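Local atomic coordinates of O-methyltransferase, SAM-dependent (Legionella pneumophila subsp. pneumophila, PDB entry 3R3H), a protein that probably transfers a methyl group from S-adenosylmethionine to an oxygen atom of its substrate. Residues H24-A29 / R106-E111; V64-T69 / V88-I93; G68-Y73 / F139-A144. All coordinates share one frame; numbering follows the deposited sequence.

Interaction 1 (H24-A29 / R106-E111); sequences HPALAA and REAKQE
Ala26 and Ala108 meet methyl to methyl, with CB of Ala26 3.6 Å from CB of Ala108. Their backbones are also nearest here, CA of Ala26 lying 5.9 Å from CA of Ala108. The Ala108 methyl is shared. It also touches the His24 ring, whose CE1 lies 3.7 Å from Ala108 CB. Glu107 reaches over from the same segment. Its CG stands anti to the backbone N (chi1 171°) and the chain runs on extended, which carries OE1 to within 3.7 Å of Ala26 CA. No hydrogen bond crosses between the segments. The contact joins the first turn of helix 25-32 to the end of helix 102-107, at the edge of the methyltransferase fold. Helix 102-107 follows the strand 87-92 of the central sheet. Two helix ends therefore face each other, and each has its own capping. His24 is the N-cap of helix 25-32. Its ND1 accepts the N-H of Ala26 at 3.0 Å, with the donor close to the ring plane. This bond fixes the rotation of the imidazole, and Pro25 CD lies over one ring face. On the other side, a Schellman motif ends helix 102-107, and Lys109 takes positive phi there. Further in, the Leu27 and Gln110 side chains both pack on Leu76 of helix 73-80. Ala29 touches Tyr104 of helix 102-107.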
loop_
_atom_site.group_PDB
_atom_site.type_symbol
_atom_site.label_atom_id
_atom_site.label_comp_id
_atom_site.label_asym_id
_atom_site.label_seq_id
_atom_site.Cartn_x
_atom_site.Cartn_y
_atom_site.Cartn_z
ATOM N N HIS A 24 -5.463 18.665 -0.260
ATOM C CA HIS A 24 -6.057 19.752 -1.022
ATOM C C HIS A 24 -6.986 20.546 -0.095
ATOM O O HIS A 24 -7.736 19.963 0.698
ATOM C CB HIS A 24 -6.826 19.171 -2.196
ATOM C CG HIS A 24 -7.461 20.196 -3.074
ATOM N ND1 HIS A 24 -8.540 20.961 -2.674
ATOM C CD2 HIS A 24 -7.195 20.561 -4.349
ATOM C CE1 HIS A 24 -8.910 21.746 -3.668
ATOM N NE2 HIS A 24 -8.109 21.523 -4.697
ATOM N N PRO A 25 -6.945 21.890 -0.179
ATOM C CA PRO A 25 -7.766 22.793 0.649
ATOM C C PRO A 25 -9.225 22.417 0.885
ATOM O O PRO A 25 -9.710 22.479 2.020
ATOM C CB PRO A 25 -7.616 24.148 -0.052
ATOM C CG PRO A 25 -7.067 23.808 -1.428
ATOM C CD PRO A 25 -6.150 22.665 -1.147
ATOM N N ALA A 26 -9.923 22.049 -0.185
ATOM C CA ALA A 26 -11.325 21.655 -0.084
ATOM C C ALA A 26 -11.422 20.409 0.786
ATOM O O ALA A 26 -12.369 20.257 1.558
ATOM C CB ALA A 26 -11.888 21.383 -1.460
ATOM N N LEU A 27 -10.436 19.519 0.659
ATOM C CA LEU A 27 -10.398 18.299 1.465
ATOM C C LEU A 27 -10.225 18.679 2.927
ATOM O O LEU A 27 -11.061 18.353 3.774
ATOM C CB LEU A 27 -9.221 17.412 1.054
ATOM C CG LEU A 27 -9.376 16.421 -0.084
ATOM C CD1 LEU A 27 -8.068 15.672 -0.273
ATOM C CD2 LEU A 27 -10.512 15.473 0.240
ATOM N N ALA A 28 -9.125 19.372 3.205
ATOM C CA ALA A 28 -8.801 19.795 4.557
ATOM C C ALA A 28 -9.997 20.512 5.182
ATOM O O ALA A 28 -10.313 20.313 6.365
ATOM C CB ALA A 28 -7.586 20.710 4.528
ATOM N N ALA A 29 -10.663 21.334 4.370
ATOM C CA ALA A 29 -11.827 22.106 4.793
ATOM C C ALA A 29 -13.016 21.202 5.081
ATOM O O ALA A 29 -13.704 21.371 6.091
ATOM C CB ALA A 29 -12.186 23.117 3.706
ATOM N N ARG A 106 -17.579 21.356 -5.471
ATOM C CA ARG A 106 -17.599 22.450 -6.453
ATOM C C ARG A 106 -16.332 23.278 -6.333
ATOM O O ARG A 106 -15.637 23.545 -7.314
ATOM C CB ARG A 106 -18.777 23.395 -6.203
ATOM C CG ARG A 106 -20.133 22.748 -6.199
ATOM C CD ARG A 106 -20.792 22.848 -7.543
ATOM N NE ARG A 106 -21.906 21.914 -7.657
ATOM C CZ ARG A 106 -22.915 21.828 -6.793
ATOM N NH1 ARG A 106 -22.953 22.632 -5.731
ATOM N NH2 ARG A 106 -23.888 20.937 -6.993
ATOM N N GLU A 107 -16.073 23.701 -5.104
ATOM C CA GLU A 107 -14.915 24.502 -4.779
ATOM C C GLU A 107 -13.663 23.863 -5.358
ATOM O O GLU A 107 -12.766 24.560 -5.829
ATOM C CB GLU A 107 -14.807 24.626 -3.261
ATOM C CG GLU A 107 -13.525 25.254 -2.739
ATOM C CD GLU A 107 -13.411 25.138 -1.216
ATOM O OE1 GLU A 107 -12.264 25.172 -0.707
ATOM O OE2 GLU A 107 -14.462 25.018 -0.530
ATOM N N ALA A 108 -13.618 22.533 -5.340
ATOM C CA ALA A 108 -12.473 21.793 -5.858
ATOM C C ALA A 108 -12.653 21.325 -7.302
ATOM O O ALA A 108 -11.793 20.625 -7.829
ATOM C CB ALA A 108 -12.169 20.603 -4.955
ATOM N N LYS A 109 -13.757 21.714 -7.936
ATOM C CA LYS A 109 -14.024 21.335 -9.325
ATOM C C LYS A 109 -14.176 19.834 -9.567
ATOM O O LYS A 109 -13.610 19.299 -10.525
ATOM C CB LYS A 109 -12.909 21.850 -10.225
ATOM C CG LYS A 109 -12.789 23.352 -10.244
ATOM C CD LYS A 109 -13.990 23.993 -10.917
ATOM C CE LYS A 109 -13.942 25.497 -10.722
ATOM N NZ LYS A 109 -12.567 26.004 -11.015
ATOM N N GLN A 110 -14.953 19.160 -8.723
ATOM C CA GLN A 110 -15.133 17.726 -8.867
ATOM C C GLN A 110 -16.584 17.265 -8.911
ATOM O O GLN A 110 -16.845 16.141 -9.303
ATOM C CB GLN A 110 -14.418 16.994 -7.720
ATOM C CG GLN A 110 -13.002 17.475 -7.429
ATOM C CD GLN A 110 -12.028 17.222 -8.574
ATOM O OE1 GLN A 110 -10.880 17.647 -8.522
ATOM N NE2 GLN A 110 -12.477 16.524 -9.602
ATOM N N GLU A 111 -17.523 18.119 -8.515
ATOM C CA GLU A 111 -18.927 17.729 -8.488
ATOM C C GLU A 111 -19.414 17.132 -9.801
ATOM O O GLU A 111 -20.444 16.456 -9.840
ATOM C CB GLU A 111 -19.811 18.926 -8.101
#

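Interaction 2 (V64-T69 / V88-I93); sequences VLELGT and VITCDI
Glu66 and Thr90 lie side by side and point the same way from neighbouring parallel strands. Thr90 OG1 donates to Glu66 OE2 at 2.7 Å and meets the anti lone pair of that oxygen. Chi1 of Glu66 (52°) sets CG between its backbone N and carbonyl carbon, and the extended chain beyond brings the carboxylate to the hydroxyl. The other oxygen, OE1, is hydrogen-bonded to Ser74 OG, so both ends of this buried carboxylate are held. On the face with Leu65 and Cys91 the side chains make apolar contacts. Leu65 crosses Ile89 at a slant, CD1 lying 3.6 Å from Ile89 CG2, and the same methyl is 3.8 Å from Cys91 SG. Past the strand ends, Thr69 CG2 rests 3.4 Å from Ile93 CG1. Backbone bonds alternate between the strands. Ile89 N to Val64 O is nearly straight (172°), while Gly68 N to Cys91 O is weak. Ile93 N to Gly68 O, at 3.1 Å, closes the ladder. Asp92 OD2 binds the N-H groups of Asn94 and Phe70, tying the two strand-end loops together. The pair supplies the two strands of a beta-alpha-beta unit in the Rossmann-like methyltransferase sheet, with helix 73-80 as the crossover. Helix 73-80 packs on the Val64 and Glu66 face, helix 121-132 on the Leu65 and Leu67 face, and strand 137-143 continues the sheet beyond strand 63-68.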
loop_
_atom_site.group_PDB
_atom_site.type_symbol
_atom_site.label_atom_id
_atom_site.label_comp_id
_atom_site.label_asym_id
_atom_site.label_seq_id
_atom_site.Cartn_x
_atom_site.Cartn_y
_atom_site.Cartn_z
ATOM N N VAL A 64 -14.264 4.668 -10.580
ATOM C CA VAL A 64 -14.078 4.215 -9.210
ATOM C C VAL A 64 -15.398 4.090 -8.462
ATOM O O VAL A 64 -16.333 4.832 -8.724
ATOM C CB VAL A 64 -13.153 5.189 -8.458
ATOM C CG1 VAL A 64 -13.184 4.908 -6.966
ATOM C CG2 VAL A 64 -11.736 5.052 -8.994
ATOM N N LEU A 65 -15.465 3.145 -7.531
ATOM C CA LEU A 65 -16.674 2.927 -6.747
ATOM C C LEU A 65 -16.317 2.794 -5.273
ATOM O O LEU A 65 -15.299 2.186 -4.929
ATOM C CB LEU A 65 -17.374 1.645 -7.208
ATOM C CG LEU A 65 -18.623 1.255 -6.420
ATOM C CD1 LEU A 65 -19.769 2.103 -6.917
ATOM C CD2 LEU A 65 -18.949 -0.220 -6.598
ATOM N N GLU A 66 -17.129 3.383 -4.403
ATOM C CA GLU A 66 -16.904 3.264 -2.969
ATOM C C GLU A 66 -18.250 3.116 -2.277
ATOM O O GLU A 66 -19.280 3.499 -2.832
ATOM C CB GLU A 66 -16.129 4.458 -2.413
ATOM C CG GLU A 66 -16.686 5.801 -2.751
ATOM C CD GLU A 66 -16.308 6.855 -1.708
ATOM O OE1 GLU A 66 -15.192 6.751 -1.139
ATOM O OE2 GLU A 66 -17.118 7.784 -1.464
ATOM N N LEU A 67 -18.239 2.519 -1.087
ATOM C CA LEU A 67 -19.463 2.286 -0.311
ATOM C C LEU A 67 -19.166 2.604 1.136
ATOM O O LEU A 67 -18.036 2.398 1.599
ATOM C CB LEU A 67 -19.893 0.826 -0.348
ATOM C CG LEU A 67 -19.834 -0.084 -1.571
ATOM C CD1 LEU A 67 -18.407 -0.282 -2.073
ATOM C CD2 LEU A 67 -20.408 -1.427 -1.136
ATOM N N GLY A 68 -20.170 3.078 1.865
ATOM C CA GLY A 68 -19.927 3.397 3.257
ATOM C C GLY A 68 -20.825 4.489 3.772
ATOM O O GLY A 68 -21.809 4.860 3.131
ATOM N N THR A 69 -20.504 4.976 4.960
ATOM C CA THR A 69 -21.261 6.054 5.578
ATOM C C THR A 69 -20.232 7.192 5.518
ATOM O O THR A 69 -19.279 7.264 6.321
ATOM C CB THR A 69 -21.671 5.709 7.030
ATOM O OG1 THR A 69 -20.511 5.695 7.872
ATOM C CG2 THR A 69 -22.327 4.337 7.077
ATOM N N VAL A 88 -16.218 8.958 -10.253
ATOM C CA VAL A 88 -16.292 8.252 -8.979
ATOM C C VAL A 88 -17.744 8.159 -8.514
ATOM O O VAL A 88 -18.457 9.149 -8.461
ATOM C CB VAL A 88 -15.393 8.919 -7.868
ATOM C CG1 VAL A 88 -15.240 10.390 -8.117
ATOM C CG2 VAL A 88 -15.986 8.674 -6.478
ATOM N N ILE A 89 -18.189 6.945 -8.216
ATOM C CA ILE A 89 -19.543 6.719 -7.741
ATOM C C ILE A 89 -19.471 6.412 -6.246
ATOM O O ILE A 89 -19.027 5.342 -5.841
ATOM C CB ILE A 89 -20.190 5.550 -8.491
ATOM C CG1 ILE A 89 -20.387 5.951 -9.951
ATOM C CG2 ILE A 89 -21.514 5.159 -7.829
ATOM C CD1 ILE A 89 -21.072 4.908 -10.777
ATOM N N THR A 90 -19.872 7.383 -5.436
ATOM C CA THR A 90 -19.865 7.246 -3.989
ATOM C C THR A 90 -21.262 6.785 -3.567
ATOM O O THR A 90 -22.269 7.351 -3.999
ATOM C CB THR A 90 -19.484 8.608 -3.324
ATOM O OG1 THR A 90 -19.649 8.533 -1.904
ATOM C CG2 THR A 90 -20.366 9.733 -3.866
ATOM N N CYS A 91 -21.328 5.733 -2.754
ATOM C CA CYS A 91 -22.621 5.205 -2.314
ATOM C C CYS A 91 -22.757 5.478 -0.833
ATOM O O CYS A 91 -22.050 4.856 -0.033
ATOM C CB CYS A 91 -22.701 3.690 -2.568
ATOM S SG CYS A 91 -22.301 3.124 -4.287
ATOM N N ASP A 92 -23.635 6.413 -0.461
ATOM C CA ASP A 92 -23.821 6.734 0.953
ATOM C C ASP A 92 -25.071 6.080 1.544
ATOM O O ASP A 92 -26.207 6.485 1.261
ATOM C CB ASP A 92 -23.863 8.245 1.186
ATOM C CG ASP A 92 -23.747 8.603 2.667
ATOM O OD1 ASP A 92 -23.984 9.776 3.044
ATOM O OD2 ASP A 92 -23.406 7.702 3.466
ATOM N N ILE A 93 -24.826 5.062 2.372
ATOM C CA ILE A 93 -25.862 4.270 3.025
ATOM C C ILE A 93 -26.383 4.971 4.267
ATOM O O ILE A 93 -27.454 4.637 4.781
ATOM C CB ILE A 93 -25.305 2.908 3.436
ATOM C CG1 ILE A 93 -24.302 3.085 4.577
ATOM C CG2 ILE A 93 -24.611 2.275 2.242
ATOM C CD1 ILE A 93 -23.813 1.804 5.185
#

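Interaction 3 (G68-Y73 / F139-A144); sequences GTFTGY and FIFIDA
Gly68 packs its CA against the backbone of Asp143 and Ala144, at the C-terminal ends of two parallel strands of the Rossmann-like methyltransferase sheet. In this fold the loop after the first strand is glycine-rich and usually borders the S-adenosylmethionine site. Gly68-Tyr73 occupies that position here, consistent with such a role. The tight part is backbone on backbone. Gly68 CA is 3.4 Å from Asp143 O and 3.7 Å from Ala144 CA. Gly68 has a positive phi (152°), a backbone conformation found mostly in glycine. The Ala144 methyl lies 4.0 Å from Gly68 N. Phe70 folds back over this glycine, so that Gly68 C sits over the centre of one ring face, 3.9 Å above its plane. Chi1 of -52° goes with this fold-back.

Away from the glycine the contact is looser. Beyond Phe70 the loop leaves strand 137-143 and turns toward helix 25-32, where Thr71 and Tyr73 pack on Leu30. Gly72 is the N-cap of helix 73-80. Asp143 is partly exposed; its OD1 forms a salt bridge with Lys146 NZ, and its OD2 lies close to Asp169 OD1. No hydrogen bond joins the two segments. The two phenyl rings barely meet: Phe141 CE2 approaches the edge of the Phe70 ring, near its plane, and stops 4.5 Å from Phe70 CE1.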
loop_
_atom_site.group_PDB
_atom_site.type_symbol
_atom_site.label_atom_id
_atom_site.label_comp_id
_atom_site.label_asym_id
_atom_site.label_seq_id
_atom_site.Cartn_x
_atom_site.Cartn_y
_atom_site.Cartn_z
ATOM N N GLY A 68 -20.170 3.078 1.865
ATOM C CA GLY A 68 -19.927 3.397 3.257
ATOM C C GLY A 68 -20.825 4.489 3.772
ATOM O O GLY A 68 -21.809 4.860 3.131
ATOM N N THR A 69 -20.504 4.976 4.960
ATOM C CA THR A 69 -21.261 6.054 5.578
ATOM C C THR A 69 -20.232 7.192 5.518
ATOM O O THR A 69 -19.279 7.264 6.321
ATOM C CB THR A 69 -21.671 5.709 7.030
ATOM O OG1 THR A 69 -20.511 5.695 7.872
ATOM C CG2 THR A 69 -22.327 4.337 7.077
ATOM N N PHE A 70 -20.444 8.069 4.534
ATOM C CA PHE A 70 -19.530 9.162 4.239
ATOM C C PHE A 70 -19.885 10.604 4.544
ATOM O O PHE A 70 -21.057 10.984 4.689
ATOM C CB PHE A 70 -19.184 9.116 2.760
ATOM C CG PHE A 70 -18.693 7.786 2.285
ATOM C CD1 PHE A 70 -17.541 7.218 2.830
ATOM C CD2 PHE A 70 -19.329 7.142 1.224
ATOM C CE1 PHE A 70 -17.021 6.036 2.321
ATOM C CE2 PHE A 70 -18.822 5.953 0.696
ATOM C CZ PHE A 70 -17.661 5.400 1.246
ATOM N N THR A 71 -18.817 11.400 4.603
ATOM C CA THR A 71 -18.899 12.846 4.782
ATOM C C THR A 71 -18.695 13.391 3.350
ATOM O O THR A 71 -19.109 14.517 3.031
ATOM C CB THR A 71 -17.768 13.408 5.704
ATOM O OG1 THR A 71 -16.480 12.964 5.240
ATOM C CG2 THR A 71 -18.005 12.985 7.153
ATOM N N GLY A 72 -18.076 12.568 2.496
ATOM C CA GLY A 72 -17.829 12.960 1.125
ATOM C C GLY A 72 -16.371 13.296 0.901
ATOM O O GLY A 72 -15.992 13.767 -0.170
ATOM N N TYR A 73 -15.553 13.027 1.924
ATOM C CA TYR A 73 -14.107 13.283 1.903
ATOM C C TYR A 73 -13.346 12.297 1.011
ATOM O O TYR A 73 -12.541 12.715 0.163
ATOM C CB TYR A 73 -13.551 13.224 3.331
ATOM C CG TYR A 73 -12.058 13.450 3.461
ATOM C CD1 TYR A 73 -11.141 12.446 3.141
ATOM C CD2 TYR A 73 -11.561 14.671 3.894
ATOM C CE1 TYR A 73 -9.757 12.661 3.253
ATOM C CE2 TYR A 73 -10.185 14.905 4.002
ATOM C CZ TYR A 73 -9.291 13.902 3.681
ATOM O OH TYR A 73 -7.946 14.158 3.777
ATOM N N PHE A 139 -11.193 0.487 -9.653
ATOM C CA PHE A 139 -10.887 0.530 -8.232
ATOM C C PHE A 139 -12.187 0.586 -7.425
ATOM O O PHE A 139 -13.053 1.426 -7.664
ATOM C CB PHE A 139 -9.999 1.735 -7.891
ATOM C CG PHE A 139 -9.704 1.870 -6.421
ATOM C CD1 PHE A 139 -8.932 0.928 -5.761
ATOM C CD2 PHE A 139 -10.255 2.910 -5.682
ATOM C CE1 PHE A 139 -8.716 1.013 -4.378
ATOM C CE2 PHE A 139 -10.049 3.009 -4.298
ATOM C CZ PHE A 139 -9.275 2.052 -3.645
ATOM N N ILE A 140 -12.324 -0.339 -6.483
ATOM C CA ILE A 140 -13.497 -0.411 -5.633
ATOM C C ILE A 140 -13.025 -0.363 -4.177
ATOM O O ILE A 140 -12.068 -1.037 -3.808
ATOM C CB ILE A 140 -14.273 -1.714 -5.907
ATOM C CG1 ILE A 140 -14.693 -1.749 -7.380
ATOM C CG2 ILE A 140 -15.488 -1.812 -4.992
ATOM C CD1 ILE A 140 -15.419 -2.995 -7.793
ATOM N N PHE A 141 -13.678 0.465 -3.368
ATOM C CA PHE A 141 -13.335 0.611 -1.960
ATOM C C PHE A 141 -14.576 0.250 -1.141
ATOM O O PHE A 141 -15.665 0.739 -1.423
ATOM C CB PHE A 141 -12.897 2.048 -1.671
ATOM C CG PHE A 141 -12.731 2.348 -0.212
ATOM C CD1 PHE A 141 -11.918 1.552 0.598
ATOM C CD2 PHE A 141 -13.383 3.435 0.359
ATOM C CE1 PHE A 141 -11.758 1.838 1.959
ATOM C CE2 PHE A 141 -13.231 3.732 1.717
ATOM C CZ PHE A 141 -12.414 2.929 2.520
ATOM N N ILE A 142 -14.411 -0.605 -0.129
ATOM C CA ILE A 142 -15.543 -1.047 0.696
ATOM C C ILE A 142 -15.435 -0.690 2.179
ATOM O O ILE A 142 -14.514 -1.130 2.873
ATOM C CB ILE A 142 -15.744 -2.568 0.564
ATOM C CG1 ILE A 142 -15.800 -2.948 -0.923
ATOM C CG2 ILE A 142 -17.011 -2.980 1.277
ATOM C CD1 ILE A 142 -15.833 -4.440 -1.199
ATOM N N ASP A 143 -16.381 0.117 2.656
ATOM C CA ASP A 143 -16.402 0.541 4.052
ATOM C C ASP A 143 -17.864 0.658 4.498
ATOM O O ASP A 143 -18.194 1.461 5.386
ATOM C CB ASP A 143 -15.683 1.890 4.201
ATOM C CG ASP A 143 -15.368 2.238 5.652
ATOM O OD1 ASP A 143 -15.810 1.472 6.542
ATOM O OD2 ASP A 143 -14.693 3.275 5.904
ATOM N N ALA A 144 -18.730 -0.155 3.883
ATOM C CA ALA A 144 -20.161 -0.150 4.191
ATOM C C ALA A 144 -20.459 -0.985 5.429
ATOM O O ALA A 144 -19.538 -1.392 6.139
ATOM C CB ALA A 144 -20.944 -0.671 3.010
#

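The first segment met from the N terminus lies on helix 25-32. Interaction 1 closes the longest loop, bringing residues 106-111 back to it across 76 residues. Interaction 2 closes a short loop within that span, the beta-alpha-beta unit from strand 63-68 to strand 87-92. Interaction 3 starts from the end of the same first strand, sharing Gly68 and Thr69, and runs on to strand 137-143, so it crosses interaction 1 along the chain. Interactions 2 and 3 place strand 63-68 between its two sheet neighbours, their centres about 5 Å apart. Interaction 1 lies at the periphery, its centre about 17 Å from each, and touches interaction 3 where Leu27 packs on Tyr73.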